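Local atomic coordinates of trypsin-resistant surface T6 protein (Streptococcus pyogenes serotype M6, PDB entry 4P0D), a protein that forms the backbone subunit of the pilus of serotype M6 streptococci, a three-domain rod that is probably linked into fibres and to the cell wall by sortase. Residues 167-171 with 432-437; 178-183 with 246-250; 280-286 with 306-312; 349-353 with 406-410. The protein carries 1 engineered substitution. One frame throughout, in Å; residues are numbered along the deposited sequence.

Contact 1 (167-171 with 432-437)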
loop_
_atom_site.group_PDB
_atom_site.type_symbol
_atom_site.label_atom_id
_atom_site.label_comp_id
_atom_site.label_asym_id
_atom_site.label_seq_id
_atom_site.Cartn_x
_atom_site.Cartn_y
_atom_site.Cartn_z
ATOM N N SER A 167 -9.319 -1.900 17.942
ATOM C CA SER A 167 -9.020 -1.662 19.339
ATOM C C SER A 167 -7.628 -2.182 19.677
ATOM O O SER A 167 -7.061 -3.007 18.939
ATOM C CB SER A 167 -10.087 -2.322 20.199
ATOM O OG SER A 167 -10.043 -3.741 20.054
ATOM N N LEU A 168 -7.071 -1.687 20.777
ATOM C CA LEU A 168 -5.761 -2.152 21.273
ATOM C C LEU A 168 -5.733 -3.675 21.408
ATOM O O LEU A 168 -6.644 -4.279 21.981
ATOM C CB LEU A 168 -5.441 -1.514 22.629
ATOM C CG LEU A 168 -4.184 -2.019 23.342
ATOM C CD1 LEU A 168 -2.946 -1.593 22.567
ATOM C CD2 LEU A 168 -4.147 -1.461 24.748
ATOM N N GLY A 169 -4.702 -4.290 20.853
ATOM C CA GLY A 169 -4.536 -5.743 20.913
ATOM C C GLY A 169 -5.257 -6.513 19.823
ATOM O O GLY A 169 -5.171 -7.722 19.802
ATOM N N SER A 170 -5.936 -5.834 18.897
ATOM C CA SER A 170 -6.613 -6.521 17.790
ATOM C C SER A 170 -5.654 -6.897 16.653
ATOM O O SER A 170 -4.801 -6.105 16.264
ATOM C CB SER A 170 -7.728 -5.638 17.231
ATOM O OG SER A 170 -8.721 -5.370 18.208
ATOM N N VAL A 171 -5.800 -8.097 16.111
ATOM C CA VAL A 171 -5.008 -8.512 14.953
ATOM C C VAL A 171 -5.791 -8.186 13.679
ATOM O O VAL A 171 -6.948 -8.598 13.496
ATOM C CB VAL A 171 -4.635 -10.006 15.005
ATOM C CG1 VAL A 171 -4.129 -10.513 13.670
ATOM C CG2 VAL A 171 -3.587 -10.250 16.084
ATOM N N PHE A 432 1.113 -7.302 23.168
ATOM C CA PHE A 432 -0.229 -7.476 23.722
ATOM C C PHE A 432 -1.267 -7.850 22.656
ATOM O O PHE A 432 -1.386 -7.189 21.608
ATOM C CB PHE A 432 -0.714 -6.219 24.452
ATOM C CG PHE A 432 -2.115 -6.347 24.995
ATOM C CD1 PHE A 432 -2.362 -7.103 26.129
ATOM C CD2 PHE A 432 -3.183 -5.739 24.364
ATOM C CE1 PHE A 432 -3.645 -7.240 26.627
ATOM C CE2 PHE A 432 -4.477 -5.871 24.857
ATOM C CZ PHE A 432 -4.712 -6.625 25.982
ATOM N N TYR A 433 -2.042 -8.892 22.959
ATOM C CA TYR A 433 -3.160 -9.320 22.135
ATOM C C TYR A 433 -4.403 -9.315 22.974
ATOM O O TYR A 433 -4.385 -9.772 24.116
ATOM C CB TYR A 433 -2.963 -10.758 21.651
ATOM C CG TYR A 433 -1.798 -10.910 20.727
ATOM C CD1 TYR A 433 -0.504 -10.993 21.225
ATOM C CD2 TYR A 433 -1.983 -10.950 19.357
ATOM C CE1 TYR A 433 0.579 -11.109 20.382
ATOM C CE2 TYR A 433 -0.911 -11.091 18.501
ATOM C CZ TYR A 433 0.367 -11.157 19.022
ATOM O OH TYR A 433 1.430 -11.279 18.164
ATOM N N SER A 434 -5.503 -8.906 22.370
ATOM C CA SER A 434 -6.794 -8.940 23.025
ATOM C C SER A 434 -7.259 -10.391 23.146
ATOM O O SER A 434 -6.725 -11.292 22.499
ATOM C CB SER A 434 -7.802 -8.143 22.220
ATOM O OG SER A 434 -8.068 -8.785 20.985
ATOM N N ILE A 435 -8.277 -10.598 23.968
ATOM C CA ILE A 435 -8.889 -11.908 24.148
ATOM C C ILE A 435 -9.326 -12.484 22.804
ATOM O O ILE A 435 -9.091 -13.669 22.509
ATOM C CB ILE A 435 -10.108 -11.819 25.096
ATOM C CG1 ILE A 435 -9.684 -11.401 26.515
ATOM C CG2 ILE A 435 -10.900 -13.110 25.106
ATOM C CD1 ILE A 435 -8.861 -12.421 27.278
ATOM N N ASP A 436 -9.961 -11.654 21.984
ATOM C CA ASP A 436 -10.469 -12.119 20.690
ATOM C C ASP A 436 -9.387 -12.347 19.630
ATOM O O ASP A 436 -9.656 -12.942 18.598
ATOM C CB ASP A 436 -11.557 -11.178 20.161
ATOM C CG ASP A 436 -12.850 -11.270 20.963
ATOM O OD1 ASP A 436 -13.170 -12.359 21.499
ATOM O OD2 ASP A 436 -13.543 -10.236 21.058
ATOM N N SER A 437 -8.175 -11.867 19.887
ATOM C CA SER A 437 -7.044 -12.117 19.007
ATOM C C SER A 437 -6.006 -13.035 19.672
ATOM O O SER A 437 -4.809 -12.919 19.415
ATOM C CB SER A 437 -6.412 -10.795 18.583
ATOM O OG SER A 437 -7.177 -10.189 17.558
HETATM O O HOH W 1 -10.009 -7.507 19.518
#
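Phe-432 sends its ring across the side chain of Leu-168 at about a right angle. Its CD2 lies 4.0 Å from Leu-168 CG and also meets Gly-169 CA, while Leu-168 O sits at the ring edge, in plane. The carbonyl O of Phe-432 takes a CA-H...O contact from Gly-169 CA. Next, the CD2-CE2 edge of the Tyr-433 ring meets Val-171 CG2 at 3.7 Å. Ser-434 N donates to Gly-169 O at 2.8 Å, almost straight at the hydrogen (171°). Its OG shares a bridging water with Ser-170 OG. Ser-437 closes the contact. Its OG is anti to the carbonyl carbon (chi1 -79°), which turns it to the backbone of the other segment, where it accepts from Val-171 N at 2.9 Å. Gly-169 O, which takes the Ser-434 N-H, also has Ser-437 CB beside it. Gly-169 thus presents its CA to Phe-432 O and its own O to Ser-434 N. Its phi of 86° suits the third position of a type II beta turn, Ser-167 to Ser-170, by which the Cna-B-like domain meets the edge strand 431-434.

Contact 2 (178-183 with 246-250)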
loop_
_atom_site.group_PDB
_atom_site.type_symbol
_atom_site.label_atom_id
_atom_site.label_comp_id
_atom_site.label_asym_id
_atom_site.label_seq_id
_atom_site.Cartn_x
_atom_site.Cartn_y
_atom_site.Cartn_z
ATOM N N PHE A 178 -2.999 -7.523 -7.294
ATOM C CA PHE A 178 -2.512 -6.576 -8.283
ATOM C C PHE A 178 -2.578 -7.076 -9.714
ATOM O O PHE A 178 -2.647 -8.287 -9.954
ATOM C CB PHE A 178 -1.111 -6.067 -7.923
ATOM C CG PHE A 178 -0.086 -7.135 -7.711
ATOM C CD1 PHE A 178 -0.034 -7.849 -6.521
ATOM C CD2 PHE A 178 0.869 -7.389 -8.692
ATOM C CE1 PHE A 178 0.933 -8.823 -6.323
ATOM C CE2 PHE A 178 1.843 -8.360 -8.506
ATOM C CZ PHE A 178 1.874 -9.076 -7.319
ATOM N N GLU A 179 -2.609 -6.124 -10.653
ATOM C CA GLU A 179 -2.569 -6.427 -12.083
ATOM C C GLU A 179 -1.160 -6.153 -12.564
ATOM O O GLU A 179 -0.598 -5.118 -12.269
ATOM C CB GLU A 179 -3.597 -5.587 -12.857
ATOM C CG GLU A 179 -5.020 -5.900 -12.421
ATOM C CD GLU A 179 -6.063 -4.946 -12.969
ATOM O OE1 GLU A 179 -6.094 -3.754 -12.568
ATOM O OE2 GLU A 179 -6.874 -5.422 -13.784
ATOM N N LEU A 180 -0.585 -7.111 -13.279
ATOM C CA LEU A 180 0.795 -7.018 -13.727
ATOM C C LEU A 180 0.967 -6.132 -14.946
ATOM O O LEU A 180 0.078 -6.048 -15.786
ATOM C CB LEU A 180 1.326 -8.405 -14.074
ATOM C CG LEU A 180 1.449 -9.393 -12.918
ATOM C CD1 LEU A 180 1.659 -10.793 -13.446
ATOM C CD2 LEU A 180 2.604 -9.004 -12.012
ATOM N N PRO A 181 2.149 -5.514 -15.084
ATOM C CA PRO A 181 2.479 -4.957 -16.389
ATOM C C PRO A 181 2.647 -6.108 -17.381
ATOM O O PRO A 181 2.815 -7.259 -16.964
ATOM C CB PRO A 181 3.831 -4.293 -16.147
ATOM C CG PRO A 181 4.442 -5.069 -15.042
ATOM C CD PRO A 181 3.298 -5.472 -14.162
ATOM N N SER A 182 2.567 -5.798 -18.664
ATOM C CA SER A 182 2.853 -6.750 -19.710
ATOM C C SER A 182 4.177 -6.330 -20.336
ATOM O O SER A 182 4.263 -5.265 -20.928
ATOM C CB SER A 182 1.718 -6.733 -20.731
ATOM O OG SER A 182 1.896 -7.728 -21.712
ATOM N N TYR A 183 5.217 -7.150 -20.169
ATOM C CA TYR A 183 6.543 -6.868 -20.759
ATOM C C TYR A 183 6.807 -7.847 -21.890
ATOM O O TYR A 183 6.460 -9.019 -21.774
ATOM C CB TYR A 183 7.663 -7.066 -19.740
ATOM C CG TYR A 183 7.610 -6.220 -18.505
ATOM C CD1 TYR A 183 7.446 -4.837 -18.586
ATOM C CD2 TYR A 183 7.794 -6.789 -17.244
ATOM C CE1 TYR A 183 7.442 -4.049 -17.456
ATOM C CE2 TYR A 183 7.776 -6.007 -16.096
ATOM C CZ TYR A 183 7.603 -4.632 -16.218
ATOM O OH TYR A 183 7.590 -3.850 -15.118
ATOM N N SER A 246 10.243 -8.702 -4.041
ATOM C CA SER A 246 10.540 -8.563 -5.454
ATOM C C SER A 246 10.207 -9.878 -6.115
ATOM O O SER A 246 10.749 -10.914 -5.727
ATOM C CB SER A 246 12.021 -8.201 -5.675
ATOM O OG SER A 246 12.319 -8.093 -7.060
ATOM N N PHE A 247 9.326 -9.849 -7.112
ATOM C CA PHE A 247 9.008 -11.070 -7.862
ATOM C C PHE A 247 9.856 -11.194 -9.120
ATOM O O PHE A 247 10.425 -10.215 -9.603
ATOM C CB PHE A 247 7.535 -11.107 -8.260
ATOM C CG PHE A 247 6.582 -11.253 -7.100
ATOM C CD1 PHE A 247 6.340 -12.495 -6.536
ATOM C CD2 PHE A 247 5.900 -10.149 -6.604
ATOM C CE1 PHE A 247 5.453 -12.639 -5.489
ATOM C CE2 PHE A 247 5.006 -10.285 -5.555
ATOM C CZ PHE A 247 4.793 -11.523 -4.989
ATOM N N ILE A 248 9.930 -12.418 -9.631
ATOM C CA ILE A 248 10.651 -12.736 -10.847
ATOM C C ILE A 248 9.640 -12.847 -11.981
ATOM O O ILE A 248 8.964 -13.881 -12.135
ATOM C CB ILE A 248 11.440 -14.058 -10.673
ATOM C CG1 ILE A 248 12.321 -13.953 -9.421
ATOM C CG2 ILE A 248 12.234 -14.381 -11.941
ATOM C CD1 ILE A 248 13.076 -15.229 -9.084
ATOM N N TYR A 249 9.543 -11.777 -12.777
ATOM C CA TYR A 249 8.459 -11.627 -13.780
ATOM C C TYR A 249 8.180 -12.879 -14.591
ATOM O O TYR A 249 7.028 -13.331 -14.693
ATOM C CB TYR A 249 8.748 -10.470 -14.743
ATOM C CG TYR A 249 7.657 -10.247 -15.768
ATOM C CD1 TYR A 249 6.526 -9.495 -15.454
ATOM C CD2 TYR A 249 7.760 -10.764 -17.061
ATOM C CE1 TYR A 249 5.534 -9.286 -16.370
ATOM C CE2 TYR A 249 6.765 -10.561 -18.001
ATOM C CZ TYR A 249 5.657 -9.812 -17.652
ATOM O OH TYR A 249 4.664 -9.561 -18.562
ATOM N N ASP A 250 9.238 -13.430 -15.174
ATOM C CA ASP A 250 9.105 -14.585 -16.054
ATOM C C ASP A 250 8.494 -15.793 -15.322
ATOM O O ASP A 250 7.668 -16.506 -15.910
ATOM C CB ASP A 250 10.445 -14.927 -16.721
ATOM C CG ASP A 250 10.882 -13.872 -17.739
ATOM O OD1 ASP A 250 10.022 -13.150 -18.270
ATOM O OD2 ASP A 250 12.092 -13.763 -18.020
#
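Two hydrogen bonds join Tyr-249 to the loop that follows strand 171-179. Tyr-183 N donates to Tyr-249 OH at 2.9 Å and is nearly straight, 174° at the hydrogen. The hydroxyl in turn donates a weak bond to Pro-181 O at 3.4 Å, which lies at the edge of the Tyr-249 ring, near its plane. The phenol oxygen is thus acceptor and donor to one short piece of backbone.

Aromatic contacts do the rest. Tyr-183 turns its edge to the face of Tyr-249, with planes at 55° and centroids 4.8 Å apart. Tyr-183 CD2 stands 3.4 Å above the Tyr-249 plane, over the ring centre. The Tyr-249 ring can extend across to it because its CG is anti to the backbone N (chi1 -179°). Both segments belong to the Cna-B-like domain of the pilin, and the tyrosines join the loops that follow strands 171-179 and 242-247.

Nearby, Phe-178 and Phe-247 come from opposite directions. CZ of Phe-178 touches CE2 of Phe-247 at 3.8 Å, and the rings meet obliquely. Phe-178 and Phe-247 both touch Pro-257, and Phe-178 also meets the Phe-282 ring. The other end of Tyr-183 is held as well, since its OH is hydrogen-bonded to Ser-285 N and Thr-191 O.

Contact 3 (280-286 with 306-312)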
loop_
_atom_site.group_PDB
_atom_site.type_symbol
_atom_site.label_atom_id
_atom_site.label_comp_id
_atom_site.label_asym_id
_atom_site.label_seq_id
_atom_site.Cartn_x
_atom_site.Cartn_y
_atom_site.Cartn_z
ATOM N N ALA A 280 0.722 0.513 0.725
ATOM C CA ALA A 280 1.194 -0.552 -0.126
ATOM C C ALA A 280 1.593 0.031 -1.461
ATOM O O ALA A 280 0.873 0.851 -2.017
ATOM C CB ALA A 280 0.116 -1.584 -0.307
ATOM N N GLU A 281 2.742 -0.396 -1.976
ATOM C CA GLU A 281 3.283 0.144 -3.223
ATOM C C GLU A 281 3.662 -0.973 -4.158
ATOM O O GLU A 281 4.259 -1.955 -3.720
ATOM C CB GLU A 281 4.506 0.994 -2.931
ATOM C CG GLU A 281 4.165 2.307 -2.269
ATOM C CD GLU A 281 5.382 3.175 -1.988
ATOM O OE1 GLU A 281 5.613 4.112 -2.766
ATOM O OE2 GLU A 281 6.088 2.934 -0.981
ATOM N N PHE A 282 3.288 -0.829 -5.430
ATOM C CA PHE A 282 3.652 -1.762 -6.485
ATOM C C PHE A 282 4.471 -1.029 -7.541
ATOM O O PHE A 282 3.940 -0.184 -8.280
ATOM C CB PHE A 282 2.403 -2.410 -7.095
ATOM C CG PHE A 282 2.682 -3.376 -8.213
ATOM C CD1 PHE A 282 3.838 -4.168 -8.235
ATOM C CD2 PHE A 282 1.770 -3.525 -9.237
ATOM C CE1 PHE A 282 4.064 -5.065 -9.270
ATOM C CE2 PHE A 282 1.990 -4.425 -10.261
ATOM C CZ PHE A 282 3.144 -5.187 -10.288
ATOM N N PHE A 283 5.770 -1.352 -7.577
ATOM C CA PHE A 283 6.726 -0.734 -8.497
ATOM C C PHE A 283 6.917 -1.614 -9.699
ATOM O O PHE A 283 7.118 -2.821 -9.548
ATOM C CB PHE A 283 8.093 -0.541 -7.862
ATOM C CG PHE A 283 8.073 0.318 -6.657
ATOM C CD1 PHE A 283 7.845 -0.228 -5.408
ATOM C CD2 PHE A 283 8.261 1.694 -6.766
ATOM C CE1 PHE A 283 7.819 0.571 -4.285
ATOM C CE2 PHE A 283 8.242 2.498 -5.637
ATOM C CZ PHE A 283 8.022 1.936 -4.397
ATOM N N TYR A 284 6.904 -0.996 -10.882
ATOM C CA TYR A 284 7.138 -1.704 -12.143
ATOM C C TYR A 284 7.839 -0.725 -13.108
ATOM O O TYR A 284 8.039 0.452 -12.762
ATOM C CB TYR A 284 5.813 -2.232 -12.729
ATOM C CG TYR A 284 4.788 -1.131 -12.907
ATOM C CD1 TYR A 284 3.932 -0.775 -11.862
ATOM C CD2 TYR A 284 4.701 -0.408 -14.103
ATOM C CE1 TYR A 284 3.020 0.258 -12.008
ATOM C CE2 TYR A 284 3.792 0.635 -14.250
ATOM C CZ TYR A 284 2.951 0.957 -13.210
ATOM O OH TYR A 284 2.035 1.994 -13.339
ATOM N N SER A 285 8.238 -1.212 -14.284
ATOM C CA SER A 285 8.862 -0.343 -15.279
ATOM C C SER A 285 7.845 0.217 -16.272
ATOM O O SER A 285 7.055 -0.521 -16.827
ATOM C CB SER A 285 9.958 -1.038 -16.071
ATOM O OG SER A 285 10.468 -0.112 -17.049
ATOM N N ASN A 286 7.901 1.530 -16.499
ATOM C CA ASN A 286 7.149 2.149 -17.596
ATOM C C ASN A 286 8.037 2.505 -18.799
ATOM O O ASN A 286 7.638 3.266 -19.688
ATOM C CB ASN A 286 6.323 3.351 -17.105
ATOM C CG ASN A 286 7.172 4.510 -16.606
ATOM O OD1 ASN A 286 8.388 4.389 -16.415
ATOM N ND2 ASN A 286 6.525 5.640 -16.383
ATOM N N GLY A 306 12.475 5.395 -15.338
ATOM C CA GLY A 306 11.990 4.142 -15.943
ATOM C C GLY A 306 11.234 3.228 -14.987
ATOM O O GLY A 306 10.700 2.203 -15.406
ATOM N N ILE A 307 11.222 3.583 -13.706
ATOM C CA ILE A 307 10.414 2.899 -12.707
ATOM C C ILE A 307 9.343 3.854 -12.188
ATOM O O ILE A 307 9.614 5.010 -11.852
ATOM C CB ILE A 307 11.286 2.331 -11.540
ATOM C CG1 ILE A 307 12.020 1.074 -12.029
ATOM C CG2 ILE A 307 10.415 1.997 -10.325
ATOM C CD1 ILE A 307 13.216 0.656 -11.199
ATOM N N THR A 308 8.115 3.362 -12.147
ATOM C CA THR A 308 7.028 4.086 -11.518
ATOM C C THR A 308 6.239 3.152 -10.593
ATOM O O THR A 308 6.670 2.026 -10.347
ATOM C CB THR A 308 6.127 4.781 -12.566
ATOM O OG1 THR A 308 5.278 5.715 -11.908
ATOM C CG2 THR A 308 5.285 3.784 -13.366
ATOM N N SER A 309 5.122 3.624 -10.043
ATOM C CA SER A 309 4.349 2.788 -9.136
ATOM C C SER A 309 2.878 3.098 -9.102
ATOM O O SER A 309 2.449 4.174 -9.509
ATOM C CB SER A 309 4.895 2.904 -7.732
ATOM O OG SER A 309 4.602 4.166 -7.182
ATOM N N LYS A 310 2.111 2.117 -8.634
ATOM C CA LYS A 310 0.760 2.325 -8.159
ATOM C C LYS A 310 0.779 2.125 -6.655
ATOM O O LYS A 310 1.708 1.523 -6.094
ATOM C CB LYS A 310 -0.201 1.321 -8.799
ATOM C CG LYS A 310 -0.434 1.519 -10.283
ATOM C CD LYS A 310 -1.239 2.781 -10.566
ATOM C CE LYS A 310 -1.286 3.102 -12.057
ATOM N NZ LYS A 310 -1.908 4.436 -12.255
ATOM N N GLU A 311 -0.246 2.610 -5.982
ATOM C CA GLU A 311 -0.287 2.441 -4.540
ATOM C C GLU A 311 -1.694 2.384 -4.012
ATOM O O GLU A 311 -2.646 2.694 -4.713
ATOM C CB GLU A 311 0.509 3.553 -3.845
ATOM C CG GLU A 311 0.118 4.961 -4.205
ATOM C CD GLU A 311 0.939 5.976 -3.413
ATOM O OE1 GLU A 311 0.401 6.541 -2.439
ATOM O OE2 GLU A 311 2.122 6.175 -3.728
ATOM N N ASP A 312 -1.805 1.913 -2.774
ATOM C CA ASP A 312 -3.070 1.851 -2.074
ATOM C C ASP A 312 -2.793 1.847 -0.570
ATOM O O ASP A 312 -1.735 1.404 -0.112
ATOM C CB ASP A 312 -3.881 0.623 -2.501
ATOM C CG ASP A 312 -5.401 0.796 -2.274
ATOM O OD1 ASP A 312 -5.873 1.906 -1.915
ATOM O OD2 ASP A 312 -6.135 -0.186 -2.469
#
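Tyr-284 and Thr-308 lie side by side and point the same way, on one face of an antiparallel beta ladder in the Cna-B-like domain. Strands 276-285 and 307-316 pair here, with Ala-280, Phe-282 and Tyr-284 opposite Asp-312, Lys-310 and Thr-308 as hydrogen-bonded pairs. Each pair has two backbone bonds. Phe-282 N to Lys-310 O is the straightest, at 178°.

Tyr-284 has its CG between the backbone N and the carbonyl carbon (chi1 55°), which swings the ring over the neighbouring strand. CE2 touches Thr-308 CG2 at 3.6 Å, and Thr-308 O lies over one ring face toward the rim. The Lys-310 chain passes Tyr-284 at a slant, with its CE 3.7 Å from Tyr-284 OH. Both polar ends continue to another loop: Tyr-284 OH bonds to Gly-106 O and Lys-310 NZ to Asp-105 O. Phe-282 lies on the same face, but its ring leads away from the partner strand to Val-192 and Val-194.

On the other face, Phe-283 CD2 rests on Ser-309 CB at 3.7 Å. Glu-281 and Glu-311 run side by side, their carboxylate planes 74° apart. Glu-281 OE1 and Glu-311 OE2 are 4.2 Å apart, a like-charge approach probably eased by the salt bridge from Glu-281 OE2 to Lys-300.

At the Ser-285 end of the ladder, Ser-285 OG donates to Gly-306 O at 2.8 Å, in the carbonyl plane. Asn-286 N adds a weak bond of 3.1 Å to the same Gly-306 O.

Contact 4 (349-353 with 406-410)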
loop_
_atom_site.group_PDB
_atom_site.type_symbol
_atom_site.label_atom_id
_atom_site.label_comp_id
_atom_site.label_asym_id
_atom_site.label_seq_id
_atom_site.Cartn_x
_atom_site.Cartn_y
_atom_site.Cartn_z
ATOM N N ILE A 349 -11.979 -4.458 29.432
ATOM C CA ILE A 349 -11.130 -3.876 28.400
ATOM C C ILE A 349 -9.941 -3.109 28.998
ATOM O O ILE A 349 -8.822 -3.186 28.489
ATOM C CB ILE A 349 -11.974 -2.928 27.515
ATOM C CG1 ILE A 349 -13.128 -3.717 26.900
ATOM C CG2 ILE A 349 -11.129 -2.297 26.418
ATOM C CD1 ILE A 349 -12.691 -5.075 26.377
ATOM N N ASP A 350 -10.195 -2.371 30.073
ATOM C CA ASP A 350 -9.202 -1.478 30.663
ATOM C C ASP A 350 -9.617 -1.124 32.092
ATOM O O ASP A 350 -10.789 -1.313 32.475
ATOM C CB ASP A 350 -9.115 -0.204 29.796
ATOM C CG ASP A 350 -7.908 0.677 30.121
ATOM O OD1 ASP A 350 -6.907 0.182 30.670
ATOM O OD2 ASP A 350 -7.963 1.871 29.794
ATOM N N ILE A 351 -8.648 -0.627 32.859
ATOM C CA ILE A 351 -8.862 -0.106 34.215
ATOM C C ILE A 351 -8.248 1.283 34.288
ATOM O O ILE A 351 -7.124 1.520 33.836
ATOM C CB ILE A 351 -8.271 -1.049 35.291
ATOM C CG1 ILE A 351 -9.120 -2.327 35.360
ATOM C CG2 ILE A 351 -8.257 -0.413 36.683
ATOM C CD1 ILE A 351 -8.449 -3.456 36.096
ATOM N N VAL A 352 -9.002 2.219 34.838
ATOM C CA VAL A 352 -8.561 3.608 34.880
ATOM C C VAL A 352 -8.768 4.185 36.278
ATOM O O VAL A 352 -9.603 3.715 37.037
ATOM C CB VAL A 352 -9.287 4.451 33.811
ATOM C CG1 VAL A 352 -9.163 3.784 32.440
ATOM C CG2 VAL A 352 -10.751 4.651 34.151
ATOM N N THR A 353 -7.988 5.208 36.591
ATOM C CA THR A 353 -8.070 5.894 37.869
ATOM C C THR A 353 -8.294 7.375 37.627
ATOM O O THR A 353 -7.583 7.960 36.819
ATOM C CB THR A 353 -6.749 5.685 38.628
ATOM O OG1 THR A 353 -6.599 4.296 38.911
ATOM C CG2 THR A 353 -6.733 6.474 39.924
ATOM N N LYS A 406 -1.447 6.551 26.409
ATOM C CA LYS A 406 -1.193 5.568 27.466
ATOM C C LYS A 406 -0.241 4.474 26.999
ATOM O O LYS A 406 -0.153 4.175 25.802
ATOM C CB LYS A 406 -2.493 4.882 27.900
ATOM C CG LYS A 406 -3.663 5.812 28.166
ATOM C CD LYS A 406 -4.924 5.016 28.472
ATOM C CE LYS A 406 -4.881 4.388 29.858
ATOM N NZ LYS A 406 -6.245 4.027 30.344
ATOM N N SER A 407 0.467 3.884 27.958
ATOM C CA SER A 407 1.112 2.589 27.763
ATOM C C SER A 407 0.752 1.754 28.985
ATOM O O SER A 407 1.244 2.014 30.079
ATOM C CB SER A 407 2.628 2.733 27.613
ATOM O OG SER A 407 3.225 3.176 28.818
ATOM N N THR A 408 -0.144 0.788 28.810
ATOM C CA THR A 408 -0.605 -0.042 29.925
ATOM C C THR A 408 0.532 -0.912 30.448
ATOM O O THR A 408 1.390 -1.368 29.681
ATOM C CB THR A 408 -1.779 -0.966 29.510
ATOM O OG1 THR A 408 -2.865 -0.180 29.006
ATOM C CG2 THR A 408 -2.278 -1.812 30.687
ATOM N N THR A 409 0.515 -1.141 31.757
ATOM C CA THR A 409 1.444 -2.036 32.414
ATOM C C THR A 409 0.773 -3.367 32.716
ATOM O O THR A 409 -0.169 -3.427 33.506
ATOM C CB THR A 409 1.953 -1.417 33.723
ATOM O OG1 THR A 409 2.452 -0.092 33.456
ATOM C CG2 THR A 409 3.065 -2.290 34.331
ATOM N N TYR A 410 1.276 -4.425 32.087
ATOM C CA TYR A 410 0.726 -5.758 32.253
ATOM C C TYR A 410 1.590 -6.594 33.158
ATOM O O TYR A 410 2.776 -6.295 33.346
ATOM C CB TYR A 410 0.634 -6.472 30.913
ATOM C CG TYR A 410 -0.156 -5.710 29.911
ATOM C CD1 TYR A 410 -1.524 -5.565 30.058
ATOM C CD2 TYR A 410 0.465 -5.108 28.819
ATOM C CE1 TYR A 410 -2.264 -4.844 29.143
ATOM C CE2 TYR A 410 -0.264 -4.387 27.899
ATOM C CZ TYR A 410 -1.630 -4.255 28.069
ATOM O OH TYR A 410 -2.363 -3.545 27.153
HETATM O O HOH W 2 -4.381 1.268 30.997
HETATM O O HOH W 3 -5.712 3.301 32.900
#
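With CG opposite the backbone N (chi1 -167°), Asp-350 holds its carboxylate out from strand 348-353, where Lys-406 meets it. Lys-406 bends at chi3 (73°), and this carries its amine to the carboxylate. The two side chains approach from opposite directions. NZ of Lys-406 donates to OD2 of Asp-350 at 2.8 Å, forming a salt bridge that uses the syn lone pair, on the side of the other oxygen. Asp-350 OD2 also accepts from Thr-363 N, and Lys-406 NZ also donates to Ile-361 O. Both charged ends are therefore fixed by backbone as well as by each other.

Two waters extend the link. One donates to Asp-350 OD1 at 2.8 Å and is bonded to Thr-408 OG1 at 2.9 Å. Its bond to Lys-406 NZ is weak. In this way Thr-408 reaches the carboxylate without touching it. The other water takes a hydrogen bond from Lys-406 NZ at 2.7 Å and lies doubtfully close, at 2.5 Å, to Ile-351 O. Val-352 CG1 packs beside the amine, 3.6 Å from Lys-406 NZ, the two side chains crossing at about a right angle. The buried carboxylate probably favours the charged form of the lysine.

The backbone at Asp-350 is irregular. It forms a classic beta bulge with Ile-349, both set against Val-341 of the next strand, in the outermost strand of the four-stranded antiparallel sheet. From this edge of the prealbumin-like fold, the salt bridge and its waters reach the segment leading into strand 409-411.

Overall arrangement
The contacts fall into two groups along the elongated chain. Contacts 2 and 3 are 11 Å apart between centres and touch in the Cna-B-like domain: Glu-179 O lies 3.3 Å from Phe-282 CE2, and Tyr-183 OH lies 3.4 Å from Tyr-284 CB. Contacts 1 and 4 are 14 Å apart between centres. They touch where the Tyr-410 ring stacks on Phe-432 and its OH meets Leu-168. Contact 1 joins the Cna-B-like domain to the C-terminal region, and contact 4 lies within that region. Centres of contacts 2 and 4 are 47 Å apart. Contacts 2, 3 and 4 all fall between the two segments of contact 1 in the sequence. The calcium ligands Ser-82 and Thr-85 belong to none of them.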